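Local coordinates for amphoterin-induced protein 1 (Mus musculus, PDB 2XOT) that promotes growth and fasciculation of neurites and may mediate homophilic and heterophilic cell-cell interaction, at residues S68-H73 with L90-L95. Numbering follows the deposited sequence.
Sequences SLLLSH and LRYLDL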
ATOM      1  N   SER B  68      -9.560  -2.498  -3.117  1.00 21.94           N
ATOM      2  CA  SER B  68      -9.619  -3.597  -2.158  1.00 21.81           C
ATOM      3  C   SER B  68     -10.992  -4.244  -2.064  1.00 21.35           C
ATOM      4  O   SER B  68     -11.992  -3.558  -1.905  1.00 20.55           O
ATOM      5  CB  SER B  68      -9.236  -3.062  -0.791  1.00 21.99           C
ATOM      6  OG  SER B  68      -7.893  -2.563  -0.866  1.00 24.45           O
ATOM      7  N   LEU B  69     -11.003  -5.570  -2.107  1.00 21.60           N
ATOM      8  CA  LEU B  69     -12.223  -6.352  -2.050  1.00 21.95           C
ATOM      9  C   LEU B  69     -11.989  -7.418  -0.990  1.00 21.83           C
ATOM     10  O   LEU B  69     -11.158  -8.307  -1.167  1.00 21.91           O
ATOM     11  CB  LEU B  69     -12.503  -6.965  -3.412  1.00 21.97           C
ATOM     12  CG  LEU B  69     -13.691  -7.923  -3.482  1.00 20.98           C
ATOM     13  CD1 LEU B  69     -14.937  -7.315  -2.846  1.00 20.86           C
ATOM     14  CD2 LEU B  69     -13.933  -8.278  -4.936  1.00 23.22           C
ATOM     15  N   LEU B  70     -12.679  -7.273   0.132  1.00 21.71           N
ATOM     16  CA  LEU B  70     -12.475  -8.111   1.285  1.00 22.43           C
ATOM     17  C   LEU B  70     -13.669  -9.047   1.385  1.00 22.41           C
ATOM     18  O   LEU B  70     -14.768  -8.586   1.694  1.00 22.74           O
ATOM     19  CB  LEU B  70     -12.392  -7.249   2.551  1.00 22.32           C
ATOM     20  CG  LEU B  70     -11.072  -6.539   2.873  1.00 24.59           C
ATOM     21  CD1 LEU B  70     -10.258  -6.184   1.670  1.00 26.39           C
ATOM     22  CD2 LEU B  70     -11.322  -5.298   3.779  1.00 23.84           C
ATOM     23  N   LEU B  71     -13.428 -10.340   1.150  1.00 22.00           N
ATOM     24  CA  LEU B  71     -14.475 -11.371   1.151  1.00 22.45           C
ATOM     25  C   LEU B  71     -14.191 -12.533   2.103  1.00 21.89           C
ATOM     26  O   LEU B  71     -14.786 -13.602   1.974  1.00 22.11           O
ATOM     27  CB  LEU B  71     -14.650 -11.898  -0.271  1.00 22.62           C
ATOM     28  CG  LEU B  71     -15.336 -10.908  -1.220  1.00 24.59           C
ATOM     29  CD1 LEU B  71     -14.944 -11.198  -2.646  1.00 25.97           C
ATOM     30  CD2 LEU B  71     -16.893 -10.927  -1.053  1.00 25.80           C
ATOM     31  N   SER B  72     -13.272 -12.346   3.041  1.00 21.88           N
ATOM     32  CA  SER B  72     -12.893 -13.427   3.956  1.00 22.50           C
ATOM     33  C   SER B  72     -14.038 -13.809   4.873  1.00 22.89           C
ATOM     34  O   SER B  72     -14.962 -13.032   5.064  1.00 22.99           O
ATOM     35  CB  SER B  72     -11.674 -13.037   4.798  1.00 22.96           C
ATOM     36  OG  SER B  72     -12.009 -12.068   5.774  1.00 22.96           O
ATOM     37  N   HIS B  73     -13.967 -15.010   5.432  1.00 23.99           N
ATOM     38  CA  HIS B  73     -14.942 -15.494   6.409  1.00 25.02           C
ATOM     39  C   HIS B  73     -16.363 -15.472   5.849  1.00 25.92           C
ATOM     40  O   HIS B  73     -17.301 -14.969   6.469  1.00 26.11           O
ATOM     41  CB  HIS B  73     -14.832 -14.724   7.731  1.00 24.85           C
ATOM     42  CG  HIS B  73     -13.591 -15.036   8.488  1.00 25.89           C
ATOM     43  ND1 HIS B  73     -13.417 -16.225   9.164  1.00 28.63           N
ATOM     44  CD2 HIS B  73     -12.442 -14.341   8.642  1.00 27.01           C
ATOM     45  CE1 HIS B  73     -12.216 -16.240   9.716  1.00 29.12           C
ATOM     46  NE2 HIS B  73     -11.609 -15.104   9.418  1.00 28.81           N
ATOM     47  N   LEU B  90      -8.528  -3.586  -9.314  1.00 22.80           N
ATOM     48  CA  LEU B  90      -8.357  -4.195  -8.012  1.00 22.66           C
ATOM     49  C   LEU B  90      -6.875  -4.500  -7.759  1.00 22.83           C
ATOM     50  O   LEU B  90      -6.213  -5.120  -8.607  1.00 21.76           O
ATOM     51  CB  LEU B  90      -9.174  -5.485  -7.953  1.00 22.42           C
ATOM     52  CG  LEU B  90      -9.655  -5.954  -6.591  1.00 22.44           C
ATOM     53  CD1 LEU B  90     -10.628  -4.921  -5.964  1.00 20.86           C
ATOM     54  CD2 LEU B  90     -10.270  -7.338  -6.699  1.00 21.89           C
ATOM     55  N   ARG B  91      -6.381  -4.065  -6.595  1.00 22.84           N
ATOM     56  CA  ARG B  91      -4.996  -4.331  -6.137  1.00 23.38           C
ATOM     57  C   ARG B  91      -4.886  -5.392  -5.038  1.00 22.02           C
ATOM     58  O   ARG B  91      -3.892  -6.078  -4.953  1.00 21.08           O
ATOM     59  CB  ARG B  91      -4.385  -3.052  -5.583  1.00 23.59           C
ATOM     60  CG  ARG B  91      -4.246  -1.970  -6.596  1.00 27.42           C
ATOM     61  CD  ARG B  91      -3.928  -0.648  -5.948  1.00 29.55           C
ATOM     62  NE  ARG B  91      -3.998   0.394  -6.966  1.00 35.52           N
ATOM     63  CZ  ARG B  91      -3.843   1.690  -6.736  1.00 36.79           C
ATOM     64  NH1 ARG B  91      -3.567   2.137  -5.512  1.00 38.28           N
ATOM     65  NH2 ARG B  91      -3.950   2.541  -7.754  1.00 38.78           N
ATOM     66  N   TYR B  92      -5.899  -5.513  -4.190  1.00 21.85           N
ATOM     67  CA  TYR B  92      -5.842  -6.365  -2.998  1.00 21.25           C
ATOM     68  C   TYR B  92      -7.157  -7.157  -2.923  1.00 20.66           C
ATOM     69  O   TYR B  92      -8.233  -6.553  -2.928  1.00 19.81           O
ATOM     70  CB  TYR B  92      -5.695  -5.490  -1.735  1.00 22.11           C
ATOM     71  CG  TYR B  92      -5.378  -6.222  -0.415  1.00 21.67           C
ATOM     72  CD1 TYR B  92      -4.088  -6.244   0.091  1.00 22.94           C
ATOM     73  CD2 TYR B  92      -6.376  -6.845   0.337  1.00 24.73           C
ATOM     74  CE1 TYR B  92      -3.791  -6.879   1.301  1.00 21.36           C
ATOM     75  CE2 TYR B  92      -6.084  -7.502   1.547  1.00 23.60           C
ATOM     76  CZ  TYR B  92      -4.790  -7.510   2.014  1.00 22.58           C
ATOM     77  OH  TYR B  92      -4.495  -8.141   3.205  1.00 24.19           O
ATOM     78  N   LEU B  93      -7.061  -8.483  -2.869  1.00 19.63           N
ATOM     79  CA  LEU B  93      -8.247  -9.365  -2.853  1.00 19.78           C
ATOM     80  C   LEU B  93      -8.098 -10.393  -1.741  1.00 19.20           C
ATOM     81  O   LEU B  93      -7.192 -11.208  -1.780  1.00 19.69           O
ATOM     82  CB  LEU B  93      -8.435 -10.070  -4.215  1.00 19.36           C
ATOM     83  CG  LEU B  93      -9.565 -11.117  -4.363  1.00 19.96           C
ATOM     84  CD1 LEU B  93     -10.964 -10.534  -4.070  1.00 17.47           C
ATOM     85  CD2 LEU B  93      -9.552 -11.727  -5.785  1.00 18.72           C
ATOM     86  N   ASP B  94      -8.996 -10.369  -0.763  1.00 20.04           N
ATOM     87  CA  ASP B  94      -8.988 -11.352   0.342  1.00 20.01           C
ATOM     88  C   ASP B  94     -10.136 -12.376   0.189  1.00 20.60           C
ATOM     89  O   ASP B  94     -11.320 -12.031   0.348  1.00 20.56           O
ATOM     90  CB  ASP B  94      -9.101 -10.609   1.668  1.00 20.14           C
ATOM     91  CG  ASP B  94      -8.842 -11.491   2.868  1.00 20.69           C
ATOM     92  OD1 ASP B  94      -8.691 -12.725   2.703  1.00 20.63           O
ATOM     93  OD2 ASP B  94      -8.803 -10.934   4.001  1.00 21.52           O
ATOM     94  N   LEU B  95      -9.754 -13.618  -0.121  1.00 20.50           N
ATOM     95  CA  LEU B  95     -10.665 -14.766  -0.270  1.00 20.93           C
ATOM     96  C   LEU B  95     -10.342 -15.838   0.758  1.00 21.05           C
ATOM     97  O   LEU B  95     -10.730 -16.995   0.604  1.00 22.00           O
ATOM     98  CB  LEU B  95     -10.548 -15.325  -1.691  1.00 20.62           C
ATOM     99  CG  LEU B  95     -11.330 -14.513  -2.753  1.00 20.69           C
ATOM    100  CD1 LEU B  95     -10.959 -14.950  -4.198  1.00 19.80           C
ATOM    101  CD2 LEU B  95     -12.854 -14.616  -2.554  1.00 21.73           C
TER
HETATM  102  O   HOH W   1     -11.383  -9.833   4.730  1.00 33.70           O
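Leu69 and Leu93 lie side by side and point the same way, CG of Leu69 resting 3.8 Å from CD1 of Leu93. In both, CG stands anti to the backbone N (chi1 175° and 176°); both leave the same face of the sheet, and the like torsions keep their branched ends alongside each other. CD1 of Leu90 reaches CB of Leu69 at 3.8 Å from an oblique direction, while Leu71 and Leu95 repeat the side-by-side placing one step further on, with CD2 of Leu95 4.0 Å from CB of Leu71.

The backbones between them are parallel: strands 68-70 and 92-94 run 3° apart in direction. Leu69 is gripped at both polar backbone atoms, its N donating to Tyr92 O and its O accepting from Asp94 N at 3.0 Å; Leu71 N then donates to Asp94 O at 2.8 Å.

On the opposite face stand Ser68, Leu70, Tyr92 and Asp94. CD1 of Leu70 meets CD2 of Tyr92 at 4.2 Å, an oblique approach to the ring; Tyr92 also packs against Leu43 of the second subunit. A water bridges the end of strand 92-94 to Ser72, donating to Asp94 OD2 and lying a short 2.5 Å from Ser72 OG. The other carboxylate oxygen, Asp94 OD1, is hydrogen-bonded to Ser96 OG, so both oxygens have partners and the group's rotation is probably restrained.

These are neighbouring turns of the leucine-rich repeat solenoid, LRR 2 and LRR 3, joined in its parallel sheet. The chemistry divides by face: leucines pack side by side from turn to turn as the hydrophobic core, whereas the face that mixes Ser68 and Asp94 with Leu70 and Tyr92 contributes, through Tyr92, to packing with the second subunit, consistent with homodimerization through the repeats.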